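Local atomic coordinates of spore germination lipase LipC (Metagenome, PDB entry 6NKD), a protein that probably acts as a lipase of the GDSL family, hydrolysing ester bonds in lipids, and may take part in spore germination. Residues Ala163-Phe175 and Ala197-Arg209. Sequence-based numbering, arbitrary orientation.
Sequences APQIKVIDTYAVF and AMSEKLRAAGYGR
Ile-169 and Lys-167 both hold their chains beside their own backbone N as they reach the 197-209 segment, Lys-167 (chi1 -78°) running on extended beyond CG. In Ile-169 (chi1 -55°) this brings CG1 and CD1 to Leu-202 and Ala-205, while CG2 takes the position opposite the backbone N. A beta-branched residue thus offers two prongs: CG1 lies 3.6 Å from CD2 of Leu-202, the two side chains crossing at nearly a right angle, and CD1 lies 3.7 Å from CB of Ala-205, whose small methyl fits beside the strand. The CG2 prong meets Lys-201, which slides its aliphatic part past both Ile-169 and Val-174. Val-174 straddles this helix face, with CG1 3.6 Å from CB of Ala-197 and CG2 3.7 Å from CG of Lys-201.

NZ of Lys-167 donates to O of Ala-205 at 2.8 Å. The carbonyl is met at a C=O...N angle of 135°, with the amine tilted from its plane. The positive charge probably suits this carbonyl, just ahead of Gly-206 with its positive phi. An alanine in place of Lys-167 would probably leave the Ala-205 carbonyl without this donor and uncover the methyl of Ala-205 beside CD.

Deeper in, the Thr-171 methyl packs on Met-198, a selenomethionine, while its hydroxyl bonds to O of Asn-135. SE of Met-198 sits at the edge of the Phe-175 ring, 5.0 Å from its centroid, a Met-aromatic contact; Tyr-137 stacks on that ring.

Strand 166-169, outermost in the parallel five-stranded sheet of order 2-1-3-4-5, is thereby packed against the last helix, an arrangement of the SGNH-hydrolase alpha/beta fold, in which the connection between the two segments carries Asp-186 and His-189, the probable catalytic partners of Ser-11.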
ATOM      1  N   ALA A 163      24.645 -28.057 -10.834  1.00106.80           N
ATOM      2  CA  ALA A 163      23.525 -28.438 -11.679  1.00107.16           C
ATOM      3  C   ALA A 163      23.298 -29.949 -11.631  1.00110.70           C
ATOM      4  O   ALA A 163      24.240 -30.722 -11.430  1.00114.39           O
ATOM      5  CB  ALA A 163      23.777 -27.995 -13.118  1.00107.94           C
ATOM      6  N   PRO A 164      22.047 -30.403 -11.816  1.00107.30           N
ATOM      7  CA  PRO A 164      20.856 -29.575 -12.032  1.00102.39           C
ATOM      8  C   PRO A 164      20.122 -29.211 -10.741  1.00 99.74           C
ATOM      9  O   PRO A 164      19.151 -28.454 -10.791  1.00 96.24           O
ATOM     10  CB  PRO A 164      19.983 -30.464 -12.913  1.00104.55           C
ATOM     11  CG  PRO A 164      20.299 -31.841 -12.440  1.00108.87           C
ATOM     12  CD  PRO A 164      21.756 -31.833 -12.028  1.00110.23           C
ATOM     13  N   GLN A 165      20.580 -29.746  -9.607  1.00100.79           N
ATOM     14  CA  GLN A 165      19.929 -29.455  -8.333  1.00 98.30           C
ATOM     15  C   GLN A 165      19.986 -27.965  -8.014  1.00 95.07           C
ATOM     16  O   GLN A 165      18.962 -27.342  -7.712  1.00 96.49           O
ATOM     17  CB  GLN A 165      20.574 -30.271  -7.210  1.00 97.82           C
ATOM     18  CG  GLN A 165      20.214 -31.751  -7.211  1.00 99.28           C
ATOM     19  CD  GLN A 165      21.286 -32.624  -7.839  1.00 98.41           C
ATOM     20  OE1 GLN A 165      21.989 -32.203  -8.757  1.00 96.60           O
ATOM     21  NE2 GLN A 165      21.419 -33.847  -7.337  1.00 99.91           N
ATOM     22  N   ILE A 166      21.177 -27.376  -8.079  1.00 89.17           N
ATOM     23  CA  ILE A 166      21.385 -25.962  -7.790  1.00 84.89           C
ATOM     24  C   ILE A 166      21.793 -25.269  -9.081  1.00 83.68           C
ATOM     25  O   ILE A 166      22.758 -25.682  -9.736  1.00 87.07           O
ATOM     26  CB  ILE A 166      22.449 -25.757  -6.699  1.00 84.29           C
ATOM     27  CG1 ILE A 166      22.277 -26.785  -5.576  1.00 86.65           C
ATOM     28  CG2 ILE A 166      22.377 -24.341  -6.147  1.00 79.63           C
ATOM     29  CD1 ILE A 166      20.970 -26.669  -4.827  1.00 86.64           C
ATOM     30  N   LYS A 167      21.064 -24.218  -9.446  1.00 79.09           N
ATOM     31  CA  LYS A 167      21.348 -23.457 -10.653  1.00 76.09           C
ATOM     32  C   LYS A 167      21.312 -21.969 -10.343  1.00 73.63           C
ATOM     33  O   LYS A 167      20.492 -21.509  -9.542  1.00 73.11           O
ATOM     34  CB  LYS A 167      20.351 -23.777 -11.776  1.00 74.78           C
ATOM     35  CG  LYS A 167      20.615 -25.092 -12.494  1.00 76.54           C
ATOM     36  CD  LYS A 167      19.976 -25.100 -13.875  1.00 75.26           C
ATOM     37  CE  LYS A 167      20.404 -26.319 -14.675  1.00 78.71           C
ATOM     38  NZ  LYS A 167      19.941 -26.240 -16.087  1.00 79.67           N
ATOM     39  N   VAL A 168      22.209 -21.224 -10.980  1.00 73.33           N
ATOM     40  CA  VAL A 168      22.263 -19.772 -10.863  1.00 69.96           C
ATOM     41  C   VAL A 168      21.641 -19.183 -12.121  1.00 69.97           C
ATOM     42  O   VAL A 168      22.144 -19.395 -13.230  1.00 71.77           O
ATOM     43  CB  VAL A 168      23.704 -19.275 -10.671  1.00 68.83           C
ATOM     44  CG1 VAL A 168      23.723 -17.766 -10.489  1.00 65.83           C
ATOM     45  CG2 VAL A 168      24.347 -19.972  -9.483  1.00 69.99           C
ATOM     46  N   ILE A 169      20.546 -18.451 -11.951  1.00 69.12           N
ATOM     47  CA  ILE A 169      19.797 -17.923 -13.086  1.00 68.09           C
ATOM     48  C   ILE A 169      20.446 -16.628 -13.555  1.00 64.72           C
ATOM     49  O   ILE A 169      20.700 -15.718 -12.757  1.00 61.26           O
ATOM     50  CB  ILE A 169      18.324 -17.708 -12.706  1.00 67.62           C
ATOM     51  CG1 ILE A 169      17.727 -19.009 -12.166  1.00 68.95           C
ATOM     52  CG2 ILE A 169      17.528 -17.212 -13.901  1.00 68.13           C
ATOM     53  CD1 ILE A 169      17.788 -20.167 -13.140  1.00 71.08           C
ATOM     54  N   ASP A 170      20.715 -16.543 -14.860  1.00 65.69           N
ATOM     55  CA  ASP A 170      21.412 -15.395 -15.438  1.00 64.28           C
ATOM     56  C   ASP A 170      20.406 -14.274 -15.681  1.00 62.30           C
ATOM     57  O   ASP A 170      19.972 -14.006 -16.805  1.00 63.05           O
ATOM     58  CB  ASP A 170      22.131 -15.797 -16.720  1.00 66.21           C
ATOM     59  CG  ASP A 170      23.183 -14.790 -17.140  1.00 65.21           C
ATOM     60  OD1 ASP A 170      23.335 -13.758 -16.450  1.00 62.60           O
ATOM     61  OD2 ASP A 170      23.863 -15.035 -18.159  1.00 66.88           O
ATOM     62  N   THR A 171      20.023 -13.608 -14.586  1.00 50.62           N
ATOM     63  CA  THR A 171      19.133 -12.458 -14.699  1.00 48.19           C
ATOM     64  C   THR A 171      19.798 -11.317 -15.454  1.00 48.11           C
ATOM     65  O   THR A 171      19.115 -10.519 -16.105  1.00 47.69           O
ATOM     66  CB  THR A 171      18.702 -11.975 -13.312  1.00 45.43           C
ATOM     67  OG1 THR A 171      18.748 -13.065 -12.385  1.00 45.74           O
ATOM     68  CG2 THR A 171      17.289 -11.419 -13.364  1.00 43.66           C
ATOM     69  N   TYR A 172      21.127 -11.224 -15.372  1.00 48.23           N
ATOM     70  CA  TYR A 172      21.854 -10.157 -16.052  1.00 49.13           C
ATOM     71  C   TYR A 172      21.657 -10.235 -17.561  1.00 49.71           C
ATOM     72  O   TYR A 172      21.390  -9.222 -18.218  1.00 47.36           O
ATOM     73  CB  TYR A 172      23.338 -10.234 -15.685  1.00 51.93           C
ATOM     74  CG  TYR A 172      24.225  -9.227 -16.383  1.00 54.33           C
ATOM     75  CD1 TYR A 172      24.458  -7.974 -15.828  1.00 54.30           C
ATOM     76  CD2 TYR A 172      24.843  -9.535 -17.588  1.00 56.10           C
ATOM     77  CE1 TYR A 172      25.274  -7.054 -16.463  1.00 55.81           C
ATOM     78  CE2 TYR A 172      25.658  -8.623 -18.227  1.00 57.23           C
ATOM     79  CZ  TYR A 172      25.871  -7.385 -17.662  1.00 58.09           C
ATOM     80  OH  TYR A 172      26.686  -6.477 -18.301  1.00 61.04           O
ATOM     81  N   ALA A 173      21.780 -11.440 -18.129  1.00 51.28           N
ATOM     82  CA  ALA A 173      21.608 -11.600 -19.570  1.00 51.58           C
ATOM     83  C   ALA A 173      20.173 -11.326 -20.003  1.00 50.91           C
ATOM     84  O   ALA A 173      19.943 -10.901 -21.141  1.00 52.08           O
ATOM     85  CB  ALA A 173      22.027 -13.005 -19.999  1.00 52.20           C
ATOM     86  N   VAL A 174      19.202 -11.566 -19.120  1.00 49.00           N
ATOM     87  CA  VAL A 174      17.808 -11.294 -19.454  1.00 47.72           C
ATOM     88  C   VAL A 174      17.585  -9.798 -19.633  1.00 47.64           C
ATOM     89  O   VAL A 174      16.914  -9.362 -20.577  1.00 48.35           O
ATOM     90  CB  VAL A 174      16.876 -11.880 -18.374  1.00 46.55           C
ATOM     91  CG1 VAL A 174      15.464 -11.342 -18.533  1.00 44.77           C
ATOM     92  CG2 VAL A 174      16.875 -13.397 -18.438  1.00 47.24           C
ATOM     93  N   PHE A 175      18.159  -8.990 -18.744  1.00 46.86           N
ATOM     94  CA  PHE A 175      17.890  -7.560 -18.718  1.00 46.77           C
ATOM     95  C   PHE A 175      18.837  -6.736 -19.579  1.00 48.96           C
ATOM     96  O   PHE A 175      18.513  -5.583 -19.889  1.00 49.72           O
ATOM     97  CB  PHE A 175      17.955  -7.042 -17.277  1.00 47.06           C
ATOM     98  CG  PHE A 175      16.703  -7.290 -16.487  1.00 47.31           C
ATOM     99  CD1 PHE A 175      15.850  -6.244 -16.174  1.00 46.84           C
ATOM    100  CD2 PHE A 175      16.375  -8.567 -16.062  1.00 48.62           C
ATOM    101  CE1 PHE A 175      14.699  -6.465 -15.447  1.00 47.48           C
ATOM    102  CE2 PHE A 175      15.224  -8.795 -15.335  1.00 47.94           C
ATOM    103  CZ  PHE A 175      14.383  -7.744 -15.028  1.00 47.96           C
ATOM    104  N   ALA A 197       9.896 -12.030 -18.280  1.00 51.28           N
ATOM    105  CA  ALA A 197      11.133 -12.552 -18.848  1.00 52.03           C
ATOM    106  C   ALA A 197      11.948 -13.314 -17.812  1.00 51.67           C
ATOM    107  O   ALA A 197      12.628 -14.287 -18.156  1.00 52.55           O
ATOM    108  CB  ALA A 197      11.956 -11.411 -19.446  1.00 51.98           C
HETATM  109  N   MSE A 198      11.896 -12.896 -16.550  1.00 51.04           N
HETATM  110  CA  MSE A 198      12.605 -13.601 -15.486  1.00 51.68           C
HETATM  111  C   MSE A 198      12.027 -14.995 -15.288  1.00 55.06           C
HETATM  112  O   MSE A 198      12.769 -15.965 -15.133  1.00 57.90           O
HETATM  113  CB  MSE A 198      12.545 -12.817 -14.175  1.00 49.44           C
HETATM  114  CG  MSE A 198      13.529 -11.663 -14.089  1.00 47.83           C
HETATM  115 SE   MSE A 198      13.230 -10.531 -12.525  0.54 45.93          SE
HETATM  116  CE  MSE A 198      13.624 -11.812 -11.115  1.00 44.87           C
ATOM    117  N   SER A 199      10.694 -15.091 -15.298  1.00 54.32           N
ATOM    118  CA  SER A 199      10.055 -16.392 -15.144  1.00 57.03           C
ATOM    119  C   SER A 199      10.355 -17.309 -16.324  1.00 60.02           C
ATOM    120  O   SER A 199      10.454 -18.527 -16.147  1.00 62.46           O
ATOM    121  CB  SER A 199       8.546 -16.224 -14.962  1.00 56.62           C
ATOM    122  OG  SER A 199       7.956 -15.579 -16.077  1.00 56.29           O
ATOM    123  N   GLU A 200      10.506 -16.748 -17.527  1.00 60.99           N
ATOM    124  CA  GLU A 200      10.887 -17.562 -18.677  1.00 64.13           C
ATOM    125  C   GLU A 200      12.285 -18.140 -18.498  1.00 62.69           C
ATOM    126  O   GLU A 200      12.548 -19.287 -18.881  1.00 63.97           O
ATOM    127  CB  GLU A 200      10.818 -16.733 -19.960  1.00 68.06           C
ATOM    128  CG  GLU A 200       9.443 -16.180 -20.284  1.00 74.35           C
ATOM    129  CD  GLU A 200       9.487 -15.110 -21.359  1.00 81.52           C
ATOM    130  OE1 GLU A 200      10.473 -15.077 -22.127  1.00 85.48           O
ATOM    131  OE2 GLU A 200       8.541 -14.299 -21.432  1.00 83.61           O
ATOM    132  N   LYS A 201      13.195 -17.357 -17.917  1.00 59.89           N
ATOM    133  CA  LYS A 201      14.552 -17.839 -17.686  1.00 60.57           C
ATOM    134  C   LYS A 201      14.579 -18.958 -16.654  1.00 62.41           C
ATOM    135  O   LYS A 201      15.428 -19.853 -16.731  1.00 66.05           O
ATOM    136  CB  LYS A 201      15.443 -16.679 -17.245  1.00 57.23           C
ATOM    137  CG  LYS A 201      16.927 -16.916 -17.444  1.00 56.54           C
ATOM    138  CD  LYS A 201      17.274 -17.040 -18.917  1.00 56.94           C
ATOM    139  CE  LYS A 201      18.780 -17.034 -19.126  1.00 57.95           C
ATOM    140  NZ  LYS A 201      19.150 -17.215 -20.557  1.00 58.99           N
ATOM    141  N   LEU A 202      13.660 -18.926 -15.686  1.00 59.64           N
ATOM    142  CA  LEU A 202      13.587 -19.995 -14.696  1.00 59.59           C
ATOM    143  C   LEU A 202      13.055 -21.281 -15.313  1.00 61.87           C
ATOM    144  O   LEU A 202      13.596 -22.365 -15.069  1.00 65.75           O
ATOM    145  CB  LEU A 202      12.716 -19.560 -13.519  1.00 57.48           C
ATOM    146  CG  LEU A 202      13.327 -18.561 -12.538  1.00 56.46           C
ATOM    147  CD1 LEU A 202      12.240 -17.811 -11.794  1.00 54.93           C
ATOM    148  CD2 LEU A 202      14.232 -19.279 -11.555  1.00 58.20           C
ATOM    149  N   ARG A 203      11.990 -21.181 -16.113  1.00 60.67           N
ATOM    150  CA  ARG A 203      11.460 -22.358 -16.792  1.00 62.61           C
ATOM    151  C   ARG A 203      12.484 -22.950 -17.751  1.00 63.48           C
ATOM    152  O   ARG A 203      12.548 -24.175 -17.914  1.00 64.26           O
ATOM    153  CB  ARG A 203      10.168 -21.994 -17.529  1.00 62.30           C
ATOM    154  CG  ARG A 203      10.094 -22.500 -18.962  1.00 64.80           C
ATOM    155  CD  ARG A 203       8.862 -21.982 -19.682  1.00 65.50           C
ATOM    156  NE  ARG A 203       7.644 -22.666 -19.258  1.00 67.87           N
ATOM    157  CZ  ARG A 203       6.444 -22.446 -19.786  1.00 67.79           C
ATOM    158  NH1 ARG A 203       5.389 -23.114 -19.339  1.00 70.21           N
ATOM    159  NH2 ARG A 203       6.298 -21.557 -20.759  1.00 66.01           N
ATOM    160  N   ALA A 204      13.304 -22.101 -18.376  1.00 59.99           N
ATOM    161  CA  ALA A 204      14.328 -22.582 -19.294  1.00 59.27           C
ATOM    162  C   ALA A 204      15.415 -23.372 -18.579  1.00 61.04           C
ATOM    163  O   ALA A 204      16.086 -24.193 -19.214  1.00 64.99           O
ATOM    164  CB  ALA A 204      14.950 -21.406 -20.048  1.00 56.94           C
ATOM    165  N   ALA A 205      15.601 -23.147 -17.278  1.00 58.58           N
ATOM    166  CA  ALA A 205      16.641 -23.844 -16.533  1.00 60.03           C
ATOM    167  C   ALA A 205      16.319 -25.311 -16.290  1.00 63.37           C
ATOM    168  O   ALA A 205      17.195 -26.047 -15.827  1.00 65.83           O
ATOM    169  CB  ALA A 205      16.886 -23.146 -15.195  1.00 57.88           C
ATOM    170  N   GLY A 206      15.101 -25.751 -16.584  1.00 64.38           N
ATOM    171  CA  GLY A 206      14.729 -27.127 -16.344  1.00 69.48           C
ATOM    172  C   GLY A 206      14.295 -27.360 -14.909  1.00 70.38           C
ATOM    173  O   GLY A 206      14.107 -26.432 -14.116  1.00 67.90           O
ATOM    174  N   TYR A 207      14.138 -28.644 -14.573  1.00 73.67           N
ATOM    175  CA  TYR A 207      13.670 -29.003 -13.240  1.00 74.72           C
ATOM    176  C   TYR A 207      14.422 -30.184 -12.633  1.00 82.34           C
ATOM    177  O   TYR A 207      14.012 -30.675 -11.574  1.00 84.92           O
ATOM    178  CB  TYR A 207      12.163 -29.291 -13.268  1.00 73.06           C
ATOM    179  CG  TYR A 207      11.350 -28.112 -13.758  1.00 67.32           C
ATOM    180  CD1 TYR A 207      11.000 -27.079 -12.897  1.00 63.18           C
ATOM    181  CD2 TYR A 207      10.949 -28.023 -15.084  1.00 66.04           C
ATOM    182  CE1 TYR A 207      10.265 -25.995 -13.342  1.00 59.78           C
ATOM    183  CE2 TYR A 207      10.215 -26.944 -15.539  1.00 62.78           C
ATOM    184  CZ  TYR A 207       9.875 -25.933 -14.663  1.00 59.88           C
ATOM    185  OH  TYR A 207       9.142 -24.857 -15.112  1.00 56.95           O
ATOM    186  N   GLY A 208      15.495 -30.653 -13.262  1.00 86.22           N
ATOM    187  CA  GLY A 208      16.357 -31.636 -12.619  1.00 88.95           C
ATOM    188  C   GLY A 208      15.663 -32.967 -12.399  1.00 93.69           C
ATOM    189  O   GLY A 208      14.995 -33.503 -13.290  1.00 96.41           O
ATOM    190  N   ARG A 209      15.824 -33.511 -11.190  1.00 96.22           N
ATOM    191  CA  ARG A 209      15.291 -34.826 -10.852  1.00102.21           C
ATOM    192  C   ARG A 209      13.776 -34.843 -10.708  1.00103.23           C
ATOM    193  O   ARG A 209      13.193 -35.930 -10.626  1.00106.51           O
ATOM    194  CB  ARG A 209      15.931 -35.334  -9.557  1.00104.79           C
ATOM    195  CG  ARG A 209      17.363 -35.820  -9.709  1.00107.07           C
ATOM    196  CD  ARG A 209      17.974 -36.169  -8.360  1.00108.01           C
ATOM    197  NE  ARG A 209      17.146 -37.102  -7.601  1.00110.49           N
ATOM    198  CZ  ARG A 209      17.221 -38.426  -7.706  1.00115.90           C
ATOM    199  NH1 ARG A 209      18.086 -38.979  -8.544  1.00119.09           N
ATOM    200  NH2 ARG A 209      16.429 -39.197  -6.974  1.00118.13           N
TER